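Local coordinates for methyltransferase-like protein 5 (Pyrococcus horikoshii, PDB 1WY7) that probably transfers methyl groups from S-adenosylmethionine to a nucleic acid, likely RNA, and binds the product S-adenosyl-L-homocysteine in a Rossmann-like fold, at residues R29-A34 with T175-P180; N110-I115 with I140-Y145; V116-P121 with P132-A137. All blocks are in the same frame, centred on the assembly; numbering follows the deposited sequence.

Contact 1. Residues R29-A34 with T175-P180. With SAH (S-adenosyl-L-homocysteine), chain E.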
loop_
_atom_site.group_PDB
_atom_site.type_symbol
_atom_site.label_atom_id
_atom_site.label_comp_id
_atom_site.label_asym_id
_atom_site.label_seq_id
_atom_site.Cartn_x
_atom_site.Cartn_y
_atom_site.Cartn_z
ATOM N N ARG A 29 3.749 -2.712 -9.748
ATOM C CA ARG A 29 4.511 -2.261 -8.588
ATOM C C ARG A 29 4.155 -0.811 -8.271
ATOM O O ARG A 29 3.926 -0.015 -9.182
ATOM C CB ARG A 29 6.006 -2.360 -8.886
ATOM C CG ARG A 29 6.409 -1.536 -10.105
ATOM C CD ARG A 29 7.898 -1.556 -10.308
ATOM N NE ARG A 29 8.592 -1.153 -9.092
ATOM C CZ ARG A 29 9.914 -1.110 -8.971
ATOM N NH1 ARG A 29 10.462 -0.737 -7.826
ATOM N NH2 ARG A 29 10.687 -1.433 -10.001
ATOM N N THR A 30 4.105 -0.462 -6.988
ATOM C CA THR A 30 3.783 0.916 -6.622
ATOM C C THR A 30 4.911 1.810 -7.131
ATOM O O THR A 30 6.065 1.619 -6.759
ATOM C CB THR A 30 3.677 1.116 -5.091
ATOM O OG1 THR A 30 2.739 0.181 -4.536
ATOM C CG2 THR A 30 3.199 2.533 -4.782
ATOM N N PRO A 31 4.594 2.785 -7.996
ATOM C CA PRO A 31 5.636 3.675 -8.522
ATOM C C PRO A 31 6.419 4.347 -7.386
ATOM O O PRO A 31 5.848 4.729 -6.361
ATOM C CB PRO A 31 4.838 4.665 -9.370
ATOM C CG PRO A 31 3.711 3.814 -9.885
ATOM C CD PRO A 31 3.293 3.067 -8.627
ATOM N N GLY A 32 7.726 4.478 -7.571
ATOM C CA GLY A 32 8.570 5.075 -6.547
ATOM C C GLY A 32 8.135 6.426 -6.004
ATOM O O GLY A 32 8.215 6.679 -4.810
ATOM N N ASN A 33 7.670 7.307 -6.874
ATOM C CA ASN A 33 7.257 8.627 -6.418
ATOM C C ASN A 33 6.059 8.568 -5.476
ATOM O O ASN A 33 6.094 9.137 -4.384
ATOM C CB ASN A 33 6.957 9.544 -7.612
ATOM C CG ASN A 33 5.640 9.218 -8.300
ATOM O OD1 ASN A 33 5.395 8.077 -8.715
ATOM N ND2 ASN A 33 4.782 10.235 -8.437
ATOM N N ALA A 34 5.003 7.874 -5.885
ATOM C CA ALA A 34 3.814 7.760 -5.048
ATOM C C ALA A 34 4.169 7.037 -3.752
ATOM O O ALA A 34 3.759 7.458 -2.665
ATOM C CB ALA A 34 2.704 7.003 -5.794
ATOM N N THR A 175 -1.237 13.171 -6.478
ATOM C CA THR A 175 -0.093 13.081 -7.390
ATOM C C THR A 175 -0.418 12.250 -8.616
ATOM O O THR A 175 -1.351 11.450 -8.619
ATOM C CB THR A 175 1.153 12.402 -6.766
ATOM O OG1 THR A 175 0.734 11.458 -5.776
ATOM C CG2 THR A 175 2.102 13.427 -6.173
ATOM N N LYS A 176 0.386 12.436 -9.654
ATOM C CA LYS A 176 0.224 11.703 -10.897
ATOM C C LYS A 176 1.283 10.619 -10.923
ATOM O O LYS A 176 2.452 10.879 -10.634
ATOM C CB LYS A 176 0.435 12.636 -12.092
ATOM C CG LYS A 176 -0.115 14.035 -11.867
ATOM C CD LYS A 176 -0.042 14.906 -13.116
ATOM C CE LYS A 176 -1.177 14.590 -14.076
ATOM N NZ LYS A 176 -1.248 15.570 -15.194
ATOM N N ILE A 177 0.884 9.398 -11.244
ATOM C CA ILE A 177 1.852 8.314 -11.323
ATOM C C ILE A 177 1.877 7.801 -12.745
ATOM O O ILE A 177 0.979 8.088 -13.535
ATOM C CB ILE A 177 1.499 7.140 -10.383
ATOM C CG1 ILE A 177 0.147 6.528 -10.776
ATOM C CG2 ILE A 177 1.494 7.629 -8.933
ATOM C CD1 ILE A 177 -0.212 5.282 -9.976
ATOM N N GLU A 178 2.914 7.049 -13.075
ATOM C CA GLU A 178 3.030 6.483 -14.401
ATOM C C GLU A 178 3.266 4.996 -14.268
ATOM O O GLU A 178 4.257 4.564 -13.684
ATOM C CB GLU A 178 4.185 7.143 -15.157
ATOM C CG GLU A 178 4.010 8.643 -15.302
ATOM C CD GLU A 178 5.098 9.286 -16.130
ATOM O OE1 GLU A 178 6.285 9.181 -15.749
ATOM O OE2 GLU A 178 4.763 9.901 -17.164
ATOM N N ILE A 179 2.344 4.210 -14.800
ATOM C CA ILE A 179 2.494 2.775 -14.732
ATOM C C ILE A 179 2.926 2.315 -16.110
ATOM O O ILE A 179 2.150 2.364 -17.061
ATOM C CB ILE A 179 1.172 2.090 -14.322
ATOM C CG1 ILE A 179 0.650 2.716 -13.020
ATOM C CG2 ILE A 179 1.405 0.598 -14.113
ATOM C CD1 ILE A 179 -0.681 2.157 -12.538
ATOM N N PRO A 180 4.194 1.901 -16.241
ATOM C CA PRO A 180 4.767 1.424 -17.505
ATOM C C PRO A 180 3.968 0.262 -18.080
ATOM O O PRO A 180 3.581 -0.647 -17.347
ATOM C CB PRO A 180 6.180 1.005 -17.107
ATOM C CG PRO A 180 6.515 1.984 -16.013
ATOM C CD PRO A 180 5.233 1.996 -15.198
HETATM N N SAH E . 3.758 -3.961 -6.054
HETATM C CA SAH E . 2.878 -3.071 -5.268
HETATM C CB SAH E . 1.536 -3.799 -5.087
HETATM C CG SAH E . 0.693 -3.399 -6.244
HETATM S SD SAH E . -0.969 -4.030 -6.542
HETATM C C SAH E . 3.613 -2.742 -3.997
HETATM O O SAH E . 4.875 -2.884 -3.981
HETATM O OXT SAH E . 2.861 -2.353 -3.042
HETATM C "C5'" SAH E . -1.531 -4.748 -5.014
HETATM C "C4'" SAH E . -1.513 -6.275 -4.842
HETATM O "O4'" SAH E . -2.810 -6.715 -4.366
HETATM C "C3'" SAH E . -1.339 -7.108 -6.114
HETATM O "O3'" SAH E . 0.035 -7.541 -6.051
HETATM C "C2'" SAH E . -2.268 -8.323 -5.962
HETATM O "O2'" SAH E . -1.817 -9.633 -6.221
HETATM C "C1'" SAH E . -2.865 -8.109 -4.560
HETATM N N9 SAH E . -4.246 -8.546 -4.417
HETATM C C8 SAH E . -5.317 -8.449 -5.287
HETATM N N7 SAH E . -6.434 -8.940 -4.811
HETATM C C5 SAH E . -6.090 -9.394 -3.542
HETATM C C6 SAH E . -6.824 -10.015 -2.495
HETATM N N6 SAH E . -8.143 -10.286 -2.608
HETATM N N1 SAH E . -6.186 -10.358 -1.326
HETATM C C2 SAH E . -4.867 -10.077 -1.212
HETATM N N3 SAH E . -4.063 -9.489 -2.128
HETATM C C4 SAH E . -4.741 -9.162 -3.286
HETATM O O HOH W 1 5.031 7.811 -11.384
#
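P31, N33 and A34, at the start of helix 32-44, lie against I177 and its neighbours on strand 167-179, and the touching side chains fall into an apolar and a polar group. On the apolar side I177 is the shared partner. Its CG2 presses on A34 CB at 3.4 Å, tighter than usual for two carbons, while its CB meets the rim of the proline ring, with P31 CG 4.0 Å away. With chi1 at 62°, CG1 is tucked between the backbone N and the carbonyl carbon, and CG2 is the branch that meets the helix.

The polar contacts belong to N33. Its ND2 donates to K176 O over 3.3 Å with a bent N-H...O angle of 144°, and the donor stands tilted from the carbonyl plane. The other end of the same amide, OD1, accepts from a water at 2.7 Å; that water in turn accepts from E178 N. The side-chain amide thus spans I177, reaching the backbone on both sides of it.

A third group faces the ligand: T30 OG1 lies 2.9 Å from SAH OXT and is hydrogen-bonded to N119 OD1. P31, the N-cap residue, follows directly. The chemistry implies that the turn carrying part of the pocket is docked on an edge strand by a small apolar patch, with one direct and one water-borne polar link at its margin.

Contact 2. Residues N110-I115 with I140-Y145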
loop_
_atom_site.group_PDB
_atom_site.type_symbol
_atom_site.label_atom_id
_atom_site.label_comp_id
_atom_site.label_asym_id
_atom_site.label_seq_id
_atom_site.Cartn_x
_atom_site.Cartn_y
_atom_site.Cartn_z
ATOM N N ASN A 110 -6.149 -11.489 9.952
ATOM C CA ASN A 110 -6.766 -10.820 11.090
ATOM C C ASN A 110 -5.875 -10.692 12.318
ATOM O O ASN A 110 -6.195 -11.182 13.397
ATOM C CB ASN A 110 -8.098 -11.494 11.455
ATOM C CG ASN A 110 -7.931 -12.931 11.845
ATOM O OD1 ASN A 110 -8.186 -13.303 12.990
ATOM N ND2 ASN A 110 -7.501 -13.760 10.899
ATOM N N SER A 111 -4.746 -10.021 12.132
ATOM C CA SER A 111 -3.804 -9.772 13.211
ATOM C C SER A 111 -3.827 -8.266 13.404
ATOM O O SER A 111 -3.765 -7.512 12.436
ATOM C CB SER A 111 -2.389 -10.198 12.821
ATOM O OG SER A 111 -2.339 -11.568 12.497
ATOM N N ARG A 112 -3.916 -7.822 14.648
ATOM C CA ARG A 112 -3.936 -6.394 14.911
ATOM C C ARG A 112 -2.530 -5.807 14.770
ATOM O O ARG A 112 -1.559 -6.373 15.261
ATOM C CB ARG A 112 -4.488 -6.127 16.307
ATOM C CG ARG A 112 -4.667 -4.663 16.595
ATOM C CD ARG A 112 -5.943 -4.402 17.364
ATOM N NE ARG A 112 -6.250 -2.974 17.394
ATOM C CZ ARG A 112 -6.984 -2.339 16.483
ATOM N NH1 ARG A 112 -7.506 -2.998 15.460
ATOM N NH2 ARG A 112 -7.184 -1.032 16.590
ATOM N N VAL A 113 -2.434 -4.675 14.081
ATOM C CA VAL A 113 -1.157 -4.003 13.866
ATOM C C VAL A 113 -1.277 -2.539 14.279
ATOM O O VAL A 113 -2.370 -2.074 14.611
ATOM C CB VAL A 113 -0.760 -4.042 12.376
ATOM C CG1 VAL A 113 -0.660 -5.484 11.890
ATOM C CG2 VAL A 113 -1.784 -3.280 11.555
ATOM N N ASP A 114 -0.162 -1.813 14.252
ATOM C CA ASP A 114 -0.161 -0.386 14.599
ATOM C C ASP A 114 -0.580 0.468 13.409
ATOM O O ASP A 114 -1.355 1.422 13.553
ATOM C CB ASP A 114 1.233 0.092 15.032
ATOM C CG ASP A 114 1.685 -0.493 16.361
ATOM O OD1 ASP A 114 0.859 -0.570 17.298
ATOM O OD2 ASP A 114 2.878 -0.857 16.472
ATOM N N ILE A 115 -0.057 0.131 12.234
ATOM C CA ILE A 115 -0.342 0.894 11.025
ATOM C C ILE A 115 -0.570 0.021 9.792
ATOM O O ILE A 115 0.014 -1.047 9.643
ATOM C CB ILE A 115 0.843 1.893 10.683
ATOM C CG1 ILE A 115 0.781 3.154 11.549
ATOM C CG2 ILE A 115 0.778 2.340 9.231
ATOM C CD1 ILE A 115 1.307 2.978 12.917
ATOM N N ILE A 140 -8.231 -3.956 11.495
ATOM C CA ILE A 140 -6.995 -4.273 12.216
ATOM C C ILE A 140 -6.099 -3.135 12.697
ATOM O O ILE A 140 -5.124 -3.381 13.405
ATOM C CB ILE A 140 -6.088 -5.235 11.394
ATOM C CG1 ILE A 140 -5.562 -4.537 10.134
ATOM C CG2 ILE A 140 -6.862 -6.473 10.997
ATOM C CD1 ILE A 140 -4.462 -5.332 9.406
ATOM N N SER A 141 -6.409 -1.897 12.335
ATOM C CA SER A 141 -5.562 -0.786 12.759
ATOM C C SER A 141 -6.357 0.479 13.044
ATOM O O SER A 141 -7.526 0.577 12.685
ATOM C CB SER A 141 -4.510 -0.488 11.676
ATOM O OG SER A 141 -3.642 0.574 12.064
ATOM N N ASP A 142 -5.714 1.442 13.697
ATOM C CA ASP A 142 -6.348 2.723 14.001
ATOM C C ASP A 142 -5.834 3.827 13.068
ATOM O O ASP A 142 -6.403 4.921 13.021
ATOM C CB ASP A 142 -6.110 3.110 15.464
ATOM C CG ASP A 142 -7.012 2.342 16.429
ATOM O OD1 ASP A 142 -6.686 2.307 17.637
ATOM O OD2 ASP A 142 -8.047 1.789 15.982
ATOM N N VAL A 143 -4.758 3.529 12.332
ATOM C CA VAL A 143 -4.192 4.465 11.357
ATOM C C VAL A 143 -3.972 3.737 10.028
ATOM O O VAL A 143 -3.252 2.741 9.965
ATOM C CB VAL A 143 -2.840 5.060 11.825
ATOM C CG1 VAL A 143 -2.298 6.004 10.742
ATOM C CG2 VAL A 143 -3.021 5.831 13.133
ATOM N N VAL A 144 -4.584 4.247 8.965
ATOM C CA VAL A 144 -4.482 3.632 7.645
ATOM C C VAL A 144 -4.000 4.591 6.563
ATOM O O VAL A 144 -4.473 5.728 6.482
ATOM C CB VAL A 144 -5.867 3.084 7.188
ATOM C CG1 VAL A 144 -5.778 2.534 5.776
ATOM C CG2 VAL A 144 -6.367 2.047 8.180
ATOM N N TYR A 145 -3.062 4.125 5.735
ATOM C CA TYR A 145 -2.542 4.906 4.613
ATOM C C TYR A 145 -2.876 4.101 3.364
ATOM O O TYR A 145 -2.477 2.944 3.246
ATOM C CB TYR A 145 -1.013 5.092 4.697
ATOM C CG TYR A 145 -0.535 6.028 5.795
ATOM C CD1 TYR A 145 -0.329 7.394 5.551
ATOM C CD2 TYR A 145 -0.294 5.546 7.078
ATOM C CE1 TYR A 145 0.109 8.251 6.573
ATOM C CE2 TYR A 145 0.137 6.381 8.103
ATOM C CZ TYR A 145 0.337 7.731 7.847
ATOM O OH TYR A 145 0.744 8.551 8.879
#
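R112 lies along the end of helix 131-140, and its side chain can be followed past I140 to D142. CB starts 4.0 Å from I140 O; CG, anti to the backbone N (chi1 -174°), comes closer, 3.5 Å from the same oxygen. The chain then bends at chi2, carrying CD and NE a little away from that oxygen, and the turn about chi4 swings the guanidinium back, CZ to 3.7 Å, with I140 O over one of its faces. NH1 is near that carbonyl but poorly angled for a bond. At the tip, NH2 meets D142 OD2 edge-on at 3.0 Å, a salt bridge whose hydrogen bond is weak, the two flat groups being turned 68° apart. The firmer acceptor role of I140 O is toward the backbone, where V113 N donates to it across 3.1 Å at a nearly straight 165°.

This is the joint of a beta-alpha-beta crossover in the Rossmann-like methyltransferase fold: the chain leaves helix 131-140 at S141, turns, and enters strand 143-149 beside strand 115-118. I140 fills the corner, with CB 3.4 Å from S111 O and CD1 against V113 CG2, while F109 and V116 also touch it. With an alanine here, V113 CG2 and F109 would probably lose their apolar partner and a gap would open at the corner. Farther along, I115 CG1 runs beside V143 CB, pointing the same way, and I115 CG2 reaches the edge of the Y145 ring, CD2 being 4.0 Å off. The hydroxyl of that ring is hydrogen-bonded to D47 and R199.

Contact 3. Residues V116-P121 with P132-A137. With SAH (S-adenosyl-L-homocysteine), chain E.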
loop_
_atom_site.group_PDB
_atom_site.type_symbol
_atom_site.label_atom_id
_atom_site.label_comp_id
_atom_site.label_asym_id
_atom_site.label_seq_id
_atom_site.Cartn_x
_atom_site.Cartn_y
_atom_site.Cartn_z
ATOM N N VAL A 116 -1.436 0.491 8.906
ATOM C CA VAL A 116 -1.659 -0.197 7.655
ATOM C C VAL A 116 -1.229 0.745 6.525
ATOM O O VAL A 116 -1.548 1.932 6.545
ATOM C CB VAL A 116 -3.151 -0.545 7.396
ATOM C CG1 VAL A 116 -3.298 -0.981 5.957
ATOM C CG2 VAL A 116 -3.650 -1.651 8.337
ATOM N N ILE A 117 -0.492 0.215 5.558
ATOM C CA ILE A 117 -0.117 0.982 4.381
ATOM C C ILE A 117 -0.534 0.074 3.238
ATOM O O ILE A 117 -0.397 -1.149 3.339
ATOM C CB ILE A 117 1.395 1.270 4.310
ATOM C CG1 ILE A 117 2.194 -0.037 4.254
ATOM C CG2 ILE A 117 1.795 2.125 5.509
ATOM C CD1 ILE A 117 3.722 0.168 4.246
HETATM N N MSE A 118 -1.074 0.649 2.171
HETATM C CA MSE A 118 -1.499 -0.172 1.058
HETATM C C MSE A 118 -1.744 0.578 -0.242
HETATM O O MSE A 118 -2.127 1.750 -0.249
HETATM C CB MSE A 118 -2.775 -0.966 1.437
HETATM C CG MSE A 118 -3.996 -0.124 1.860
HETATM SE SE MSE A 118 -5.432 -1.153 2.338
HETATM C CE MSE A 118 -6.691 0.064 2.422
ATOM N N ASN A 119 -1.497 -0.134 -1.336
ATOM C CA ASN A 119 -1.728 0.331 -2.699
ATOM C C ASN A 119 -2.660 -0.784 -3.181
ATOM O O ASN A 119 -2.256 -1.648 -3.957
ATOM C CB ASN A 119 -0.418 0.312 -3.504
ATOM C CG ASN A 119 -0.598 0.764 -4.945
ATOM O OD1 ASN A 119 0.344 0.731 -5.732
ATOM N ND2 ASN A 119 -1.802 1.191 -5.295
ATOM N N PRO A 120 -3.917 -0.787 -2.702
ATOM C CA PRO A 120 -4.896 -1.812 -3.079
ATOM C C PRO A 120 -5.419 -1.665 -4.491
ATOM O O PRO A 120 -5.242 -0.628 -5.115
ATOM C CB PRO A 120 -5.993 -1.623 -2.032
ATOM C CG PRO A 120 -6.014 -0.121 -1.866
ATOM C CD PRO A 120 -4.534 0.241 -1.836
ATOM N N PRO A 121 -6.050 -2.721 -5.027
ATOM C CA PRO A 121 -6.583 -2.607 -6.388
ATOM C C PRO A 121 -7.658 -1.529 -6.355
ATOM O O PRO A 121 -8.376 -1.407 -5.363
ATOM C CB PRO A 121 -7.155 -4.004 -6.660
ATOM C CG PRO A 121 -7.428 -4.549 -5.304
ATOM C CD PRO A 121 -6.248 -4.077 -4.496
ATOM N N PRO A 132 -12.754 -4.827 0.247
ATOM C CA PRO A 132 -12.250 -5.820 1.204
ATOM C C PRO A 132 -10.987 -5.295 1.905
ATOM O O PRO A 132 -10.731 -5.604 3.075
ATOM C CB PRO A 132 -11.946 -7.030 0.314
ATOM C CG PRO A 132 -12.933 -6.894 -0.800
ATOM C CD PRO A 132 -12.923 -5.422 -1.094
ATOM N N PHE A 133 -10.195 -4.506 1.182
ATOM C CA PHE A 133 -8.965 -3.937 1.739
ATOM C C PHE A 133 -9.245 -2.829 2.769
ATOM O O PHE A 133 -8.653 -2.815 3.845
ATOM C CB PHE A 133 -8.063 -3.399 0.616
ATOM C CG PHE A 133 -7.396 -4.477 -0.198
ATOM C CD1 PHE A 133 -8.090 -5.156 -1.202
ATOM C CD2 PHE A 133 -6.081 -4.838 0.065
ATOM C CE1 PHE A 133 -7.469 -6.186 -1.932
ATOM C CE2 PHE A 133 -5.452 -5.860 -0.655
ATOM C CZ PHE A 133 -6.141 -6.534 -1.650
ATOM N N LEU A 134 -10.152 -1.912 2.438
ATOM C CA LEU A 134 -10.500 -0.833 3.359
ATOM C C LEU A 134 -11.149 -1.415 4.609
ATOM O O LEU A 134 -10.806 -1.020 5.722
ATOM C CB LEU A 134 -11.432 0.170 2.685
ATOM C CG LEU A 134 -10.741 1.001 1.606
ATOM C CD1 LEU A 134 -11.768 1.651 0.700
ATOM C CD2 LEU A 134 -9.851 2.038 2.280
ATOM N N LEU A 135 -12.075 -2.364 4.428
ATOM C CA LEU A 135 -12.730 -3.006 5.575
ATOM C C LEU A 135 -11.705 -3.655 6.500
ATOM O O LEU A 135 -11.747 -3.457 7.701
ATOM C CB LEU A 135 -13.739 -4.080 5.124
ATOM C CG LEU A 135 -15.202 -3.640 5.012
ATOM C CD1 LEU A 135 -16.064 -4.819 4.531
ATOM C CD2 LEU A 135 -15.683 -3.138 6.370
ATOM N N LYS A 136 -10.801 -4.449 5.936
ATOM C CA LYS A 136 -9.775 -5.113 6.736
ATOM C C LYS A 136 -8.856 -4.097 7.423
ATOM O O LYS A 136 -8.563 -4.218 8.609
ATOM C CB LYS A 136 -8.953 -6.048 5.851
ATOM C CG LYS A 136 -7.843 -6.783 6.570
ATOM C CD LYS A 136 -8.384 -7.610 7.726
ATOM C CE LYS A 136 -9.437 -8.611 7.253
ATOM N NZ LYS A 136 -10.017 -9.314 8.418
ATOM N N ALA A 137 -8.397 -3.100 6.675
ATOM C CA ALA A 137 -7.521 -2.069 7.239
ATOM C C ALA A 137 -8.195 -1.401 8.437
ATOM O O ALA A 137 -7.592 -1.243 9.492
ATOM C CB ALA A 137 -7.172 -1.002 6.162
HETATM N N SAH E . 3.758 -3.961 -6.054
HETATM C CA SAH E . 2.878 -3.071 -5.268
HETATM C CB SAH E . 1.536 -3.799 -5.087
HETATM C CG SAH E . 0.693 -3.399 -6.244
HETATM S SD SAH E . -0.969 -4.030 -6.542
HETATM C C SAH E . 3.613 -2.742 -3.997
HETATM O O SAH E . 4.875 -2.884 -3.981
HETATM O OXT SAH E . 2.861 -2.353 -3.042
HETATM C "C5'" SAH E . -1.531 -4.748 -5.014
HETATM C "C4'" SAH E . -1.513 -6.275 -4.842
HETATM O "O4'" SAH E . -2.810 -6.715 -4.366
HETATM C "C3'" SAH E . -1.339 -7.108 -6.114
HETATM O "O3'" SAH E . 0.035 -7.541 -6.051
HETATM C "C2'" SAH E . -2.268 -8.323 -5.962
HETATM O "O2'" SAH E . -1.817 -9.633 -6.221
HETATM C "C1'" SAH E . -2.865 -8.109 -4.560
HETATM N N9 SAH E . -4.246 -8.546 -4.417
HETATM C C8 SAH E . -5.317 -8.449 -5.287
HETATM N N7 SAH E . -6.434 -8.940 -4.811
HETATM C C5 SAH E . -6.090 -9.394 -3.542
HETATM C C6 SAH E . -6.824 -10.015 -2.495
HETATM N N6 SAH E . -8.143 -10.286 -2.608
HETATM N N1 SAH E . -6.186 -10.358 -1.326
HETATM C C2 SAH E . -4.867 -10.077 -1.212
HETATM N N3 SAH E . -4.063 -9.489 -2.128
HETATM C C4 SAH E . -4.741 -9.162 -3.286
#
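F133 packs its ring against P120 and P121, and the rim of that ring is turned to the cofactor product. Innermost is the ligand: F133 CZ approaches the adenine of S-adenosyl-L-homocysteine to 3.4 Å at SAH C4, edge foremost. Two prolines press on the phenyl group by CH-pi contacts. P121 CD sits over one face, 3.9 Å from the ring centroid and 25° off the normal, and P120 CB comes in off-centre from the same side, 4.1 Å from that centroid. The backbone also reaches the ligand, N119 O lying 3.4 Å from SAH C5'.

N119, P120 and P121 begin the Asn-Pro-Pro-Phe signature of N6-adenine-type methyltransferases, a segment that in relatives lies at the methyl-transfer site; here N119 lines the ligand pocket, consistent with that role. Its side-chain amide is steadied from outside, ND2 being hydrogen-bonded to the Y28 hydroxyl.

Behind this first shell stands M118, present as selenomethionine. Extended beyond CG, its chain carries SE to the edge of the F133 ring, 3.9 Å from F133 CB, and CE ends against L134 CD2 at 3.7 Å and against A137 CB. A137, one turn on from F133, also meets V116 CG1 with its CB at 3.9 Å, and the alanine thereby touches two strand residues.

Strand 116-118 and helix 132-137 run nearly antiparallel, at 165° with axes 10.0 Å apart, as successive elements of a beta-alpha-beta unit. Strand 52-56 borders the interface through L56, strand 143-149 through V144 and S146, and helix 152-164 covers L134 with I158 and F161.

Contacts 2 and 3 adjoin in one beta-alpha-beta unit, their centres about 10 Å apart, and the backbones knit together: Y145 N lies 2.8 Å from V116 O and Y145 O 2.9 Å from M118 N, probable hydrogen bonds between adjacent strands. Contact 1 sits about 18 Å from contact 3 and about 24 Å from contact 2, centre to centre, yet it meets contact 3 where T30 OG1 comes 2.7 Å from N119 OD1. Contacts 1 and 3 both touch the ligand, contact 1 near its amino-acid end and contact 3 at its adenine and C5'. All three reach the same sheet, and in sequence they are nested, 3 within 2 within 1.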